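Penicillin binding protein 2X (Streptococcus thermophilus, PDB 5U47) probably acts as a penicillin-sensitive transpeptidase that cross-links peptidoglycan strands during synthesis of the septal cell wall. Local coordinates at residues 439-451 / 579-592. The protein carries 1 engineered substitution. Sequence-based numbering, arbitrary orientation.
Sequences KQVADTNKGTVRT and SVSEGSGKTEETSY
A single parallel beta bridge between V449 and E589 ties a beta hairpin, strands 438-443 and 448-451, to the connection between helix 574-577 and helix 602-611, along which the chain runs on to the PASTA domains. V449 takes both backbone bonds: its N donates to E588 O (3.1 Å), and its O accepts from T590 N (3.0 Å), the latter coming from above the carbonyl plane. Beside the bridge, T448 OG1 and T590 OG1 share a 2.8 Å hydrogen bond, their side chains crossing at about a right angle; a water joins T590 OG1 to V441 O, linking this pair to the hairpin's other strand. The CA–CB bond of V449 points away from 579-592, yet CG2 rests on T587 CB (4.0 Å).

At the other end of the contact, the fully extended side chain of Q440 (chi1 -178°, chi2 -179°) carries its amide to S584. NE2 donates to S584 OG (3.0 Å) in the amide plane and also to T451 OG1 of its own hairpin, which fixes the rotation of the amide; S584 OG in turn donates to V580 O. V580 CG2 packs against the same amide, 3.3 Å from Q440 OE1. The loop 581-586 is poorly ordered, despite this bond and a water between T451 OG1 and S584 O.

R450 also reaches the first PASTA domain, its NE and NH1 donating to N612 O and I636 O. E589 OE1, bonded to A638 N, offers R450 only a long, out-of-plane charge attraction. R450 NH1 donates to T590 O (2.9 Å) at the guanidinium edge, in its plane, while Y592 CB sits over the centre of one face, 3.5 Å above the plane.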
loop_
_atom_site.group_PDB
_atom_site.type_symbol
_atom_site.label_atom_id
_atom_site.label_comp_id
_atom_site.label_asym_id
_atom_site.label_seq_id
_atom_site.Cartn_x
_atom_site.Cartn_y
_atom_site.Cartn_z
ATOM N N LYS A 439 9.401 -4.919 2.247
ATOM C CA LYS A 439 10.811 -5.123 1.935
ATOM C C LYS A 439 11.304 -6.435 2.525
ATOM O O LYS A 439 12.065 -7.155 1.909
ATOM C CB LYS A 439 11.652 -3.990 2.539
ATOM C CG LYS A 439 13.158 -4.024 2.255
ATOM C CD LYS A 439 13.480 -3.624 0.813
ATOM C CE LYS A 439 13.329 -4.751 -0.207
ATOM N NZ LYS A 439 12.895 -4.262 -1.565
ATOM N N GLN A 440 10.909 -6.698 3.761
ATOM C CA GLN A 440 11.368 -7.898 4.453
ATOM C C GLN A 440 10.405 -8.288 5.547
ATOM O O GLN A 440 9.849 -7.423 6.209
ATOM C CB GLN A 440 12.768 -7.650 5.057
ATOM C CG GLN A 440 13.393 -8.820 5.778
ATOM C CD GLN A 440 14.761 -8.483 6.366
ATOM O OE1 GLN A 440 14.834 -8.086 7.508
ATOM N NE2 GLN A 440 15.842 -8.612 5.568
ATOM N N VAL A 441 10.240 -9.593 5.726
ATOM C CA VAL A 441 9.441 -10.183 6.798
ATOM C C VAL A 441 10.480 -10.937 7.629
ATOM O O VAL A 441 11.208 -11.788 7.094
ATOM C CB VAL A 441 8.398 -11.170 6.255
ATOM C CG1 VAL A 441 7.600 -11.807 7.391
ATOM C CG2 VAL A 441 7.489 -10.482 5.248
ATOM N N ALA A 442 10.566 -10.618 8.922
ATOM C CA ALA A 442 11.605 -11.186 9.778
ATOM C C ALA A 442 11.067 -11.924 10.978
ATOM O O ALA A 442 10.146 -11.441 11.669
ATOM C CB ALA A 442 12.553 -10.085 10.244
ATOM N N ASP A 443 11.631 -13.108 11.213
ATOM C CA ASP A 443 11.306 -13.888 12.383
ATOM C C ASP A 443 12.517 -13.701 13.297
ATOM O O ASP A 443 13.557 -14.353 13.110
ATOM C CB ASP A 443 11.055 -15.361 12.047
ATOM C CG ASP A 443 10.717 -16.193 13.294
ATOM O OD1 ASP A 443 11.274 -15.914 14.374
ATOM O OD2 ASP A 443 9.901 -17.135 13.202
ATOM N N THR A 444 12.385 -12.791 14.262
ATOM C CA THR A 444 13.477 -12.477 15.198
ATOM C C THR A 444 13.726 -13.555 16.228
ATOM O O THR A 444 14.785 -13.572 16.835
ATOM C CB THR A 444 13.244 -11.151 15.949
ATOM O OG1 THR A 444 11.981 -11.200 16.612
ATOM C CG2 THR A 444 13.265 -9.998 14.983
ATOM N N ASN A 445 12.748 -14.428 16.446
ATOM C CA ASN A 445 12.906 -15.523 17.385
ATOM C C ASN A 445 13.880 -16.526 16.762
ATOM O O ASN A 445 14.814 -16.985 17.410
ATOM C CB ASN A 445 11.564 -16.240 17.653
ATOM C CG ASN A 445 10.420 -15.281 17.989
ATOM O OD1 ASN A 445 9.381 -15.256 17.287
ATOM N ND2 ASN A 445 10.610 -14.461 19.032
ATOM N N LYS A 446 13.673 -16.833 15.475
ATOM C CA LYS A 446 14.489 -17.823 14.771
ATOM C C LYS A 446 15.711 -17.277 14.077
ATOM O O LYS A 446 16.611 -18.035 13.723
ATOM C CB LYS A 446 13.630 -18.571 13.753
ATOM C CG LYS A 446 12.469 -19.340 14.360
ATOM C CD LYS A 446 12.947 -20.323 15.413
ATOM C CE LYS A 446 11.829 -21.209 15.913
ATOM N NZ LYS A 446 12.324 -21.980 17.084
ATOM N N GLY A 447 15.752 -15.969 13.874
ATOM C CA GLY A 447 16.862 -15.365 13.182
ATOM C C GLY A 447 16.811 -15.631 11.684
ATOM O O GLY A 447 17.852 -15.796 11.040
ATOM N N THR A 448 15.608 -15.689 11.131
ATOM C CA THR A 448 15.454 -15.879 9.696
ATOM C C THR A 448 14.646 -14.739 9.076
ATOM O O THR A 448 13.867 -14.061 9.746
ATOM C CB THR A 448 14.800 -17.229 9.355
ATOM O OG1 THR A 448 13.512 -17.307 9.962
ATOM C CG2 THR A 448 15.639 -18.372 9.846
ATOM N N VAL A 449 14.832 -14.552 7.779
ATOM C CA VAL A 449 14.142 -13.514 7.041
ATOM C C VAL A 449 13.749 -13.980 5.658
ATOM O O VAL A 449 14.272 -14.984 5.150
ATOM C CB VAL A 449 15.046 -12.280 6.819
ATOM C CG1 VAL A 449 15.526 -11.725 8.157
ATOM C CG2 VAL A 449 16.246 -12.609 5.902
ATOM N N ARG A 450 12.818 -13.236 5.072
ATOM C CA ARG A 450 12.416 -13.355 3.660
ATOM C C ARG A 450 12.484 -11.924 3.158
ATOM O O ARG A 450 11.808 -11.045 3.707
ATOM C CB ARG A 450 11.009 -13.923 3.497
ATOM C CG ARG A 450 10.986 -15.406 3.773
ATOM C CD ARG A 450 9.587 -15.985 3.795
ATOM N NE ARG A 450 8.980 -16.115 2.469
ATOM C CZ ARG A 450 9.212 -17.114 1.600
ATOM N NH1 ARG A 450 10.084 -18.078 1.864
ATOM N NH2 ARG A 450 8.576 -17.138 0.435
ATOM N N THR A 451 13.333 -11.698 2.158
ATOM C CA THR A 451 13.592 -10.364 1.623
ATOM C C THR A 451 13.137 -10.231 0.165
ATOM O O THR A 451 13.409 -11.107 -0.666
ATOM C CB THR A 451 15.089 -10.049 1.796
ATOM O OG1 THR A 451 15.446 -10.255 3.171
ATOM C CG2 THR A 451 15.398 -8.588 1.410
ATOM N N SER A 579 18.475 -1.016 2.342
ATOM C CA SER A 579 17.498 -1.380 3.326
ATOM C C SER A 579 18.160 -2.482 4.165
ATOM O O SER A 579 19.373 -2.716 4.046
ATOM C CB SER A 579 16.234 -1.902 2.633
ATOM O OG SER A 579 16.536 -2.995 1.783
ATOM N N VAL A 580 17.373 -3.151 5.004
ATOM C CA VAL A 580 17.887 -4.295 5.769
ATOM C C VAL A 580 18.354 -5.437 4.841
ATOM O O VAL A 580 19.017 -6.359 5.309
ATOM C CB VAL A 580 16.862 -4.842 6.798
ATOM C CG1 VAL A 580 16.691 -3.866 7.955
ATOM C CG2 VAL A 580 15.526 -5.173 6.135
ATOM N N SER A 581 17.992 -5.372 3.546
ATOM C CA SER A 581 18.456 -6.345 2.529
ATOM C C SER A 581 19.981 -6.437 2.536
ATOM O O SER A 581 20.531 -7.536 2.503
ATOM C CB SER A 581 18.015 -5.939 1.114
ATOM O OG SER A 581 16.609 -5.802 1.005
ATOM N N GLU A 582 20.645 -5.272 2.559
ATOM C CA GLU A 582 22.114 -5.183 2.642
ATOM C C GLU A 582 22.518 -5.419 4.100
ATOM O O GLU A 582 22.601 -4.483 4.901
ATOM C CB GLU A 582 22.648 -3.823 2.144
ATOM C CG GLU A 582 22.661 -3.628 0.624
ATOM C CD GLU A 582 21.282 -3.527 -0.019
ATOM O OE1 GLU A 582 20.297 -3.206 0.679
ATOM O OE2 GLU A 582 21.189 -3.751 -1.244
ATOM N N GLY A 583 22.768 -6.685 4.420
ATOM C CA GLY A 583 23.086 -7.127 5.781
ATOM C C GLY A 583 22.337 -8.414 6.111
ATOM O O GLY A 583 22.639 -9.070 7.111
ATOM N N SER A 584 21.362 -8.768 5.260
ATOM C CA SER A 584 20.532 -9.977 5.420
ATOM C C SER A 584 20.794 -11.076 4.366
ATOM O O SER A 584 20.144 -12.128 4.397
ATOM C CB SER A 584 19.044 -9.596 5.395
ATOM O OG SER A 584 18.713 -8.739 6.474
ATOM N N GLY A 585 21.736 -10.839 3.447
ATOM C CA GLY A 585 22.084 -11.821 2.400
ATOM C C GLY A 585 22.724 -13.106 2.921
ATOM O O GLY A 585 22.692 -14.137 2.245
ATOM N N LYS A 586 23.312 -13.028 4.120
ATOM C CA LYS A 586 23.939 -14.169 4.794
ATOM C C LYS A 586 23.000 -14.736 5.874
ATOM O O LYS A 586 23.355 -15.697 6.574
ATOM C CB LYS A 586 25.267 -13.734 5.433
ATOM C CG LYS A 586 26.224 -13.075 4.449
ATOM C CD LYS A 586 27.509 -12.598 5.101
ATOM C CE LYS A 586 28.371 -11.866 4.082
ATOM N NZ LYS A 586 29.660 -11.389 4.650
ATOM N N THR A 587 21.808 -14.138 6.007
ATOM C CA THR A 587 20.832 -14.585 7.000
ATOM C C THR A 587 20.018 -15.709 6.382
ATOM O O THR A 587 19.575 -15.609 5.238
ATOM C CB THR A 587 19.862 -13.449 7.461
ATOM O OG1 THR A 587 20.603 -12.293 7.869
ATOM C CG2 THR A 587 18.991 -13.913 8.633
ATOM N N GLU A 588 19.828 -16.777 7.147
ATOM C CA GLU A 588 19.040 -17.920 6.718
ATOM C C GLU A 588 17.649 -17.445 6.299
ATOM O O GLU A 588 17.106 -16.505 6.893
ATOM C CB GLU A 588 18.950 -18.923 7.865
ATOM C CG GLU A 588 18.109 -20.170 7.606
ATOM C CD GLU A 588 18.081 -21.112 8.811
ATOM O OE1 GLU A 588 18.768 -20.831 9.816
ATOM O OE2 GLU A 588 17.362 -22.132 8.761
ATOM N N GLU A 589 17.092 -18.074 5.269
ATOM C CA GLU A 589 15.778 -17.692 4.770
ATOM C C GLU A 589 14.651 -18.484 5.442
ATOM O O GLU A 589 14.735 -19.691 5.579
ATOM C CB GLU A 589 15.715 -17.818 3.233
ATOM C CG GLU A 589 14.438 -17.216 2.643
ATOM C CD GLU A 589 14.402 -17.260 1.134
ATOM O OE1 GLU A 589 13.778 -18.198 0.633
ATOM O OE2 GLU A 589 15.021 -16.392 0.449
ATOM N N THR A 590 13.586 -17.791 5.837
ATOM C CA THR A 590 12.427 -18.430 6.486
ATOM C C THR A 590 11.705 -19.284 5.455
ATOM O O THR A 590 11.508 -18.859 4.309
ATOM C CB THR A 590 11.410 -17.384 7.029
ATOM O OG1 THR A 590 12.086 -16.349 7.754
ATOM C CG2 THR A 590 10.382 -18.054 7.940
ATOM N N SER A 591 11.322 -20.493 5.846
ATOM C CA SER A 591 10.605 -21.383 4.942
ATOM C C SER A 591 9.133 -20.951 4.828
ATOM O O SER A 591 8.575 -20.340 5.762
ATOM C CB SER A 591 10.718 -22.842 5.424
ATOM O OG SER A 591 10.018 -23.016 6.641
ATOM N N TYR A 592 8.519 -21.240 3.678
ATOM C CA TYR A 592 7.094 -20.941 3.448
ATOM C C TYR A 592 6.497 -21.965 2.486
ATOM O O TYR A 592 7.162 -22.386 1.547
ATOM C CB TYR A 592 6.881 -19.532 2.843
ATOM C CG TYR A 592 5.424 -19.235 2.526
ATOM C CD1 TYR A 592 4.507 -18.942 3.550
ATOM C CD2 TYR A 592 4.945 -19.292 1.216
ATOM C CE1 TYR A 592 3.170 -18.705 3.274
ATOM C CE2 TYR A 592 3.604 -19.047 0.926
ATOM C CZ TYR A 592 2.724 -18.740 1.950
ATOM O OH TYR A 592 1.390 -18.496 1.656
HETATM O O HOH W 1 10.319 -14.367 7.771
HETATM O O HOH W 2 17.459 -11.968 2.824
HETATM O O HOH W 3 15.074 -13.884 1.283
#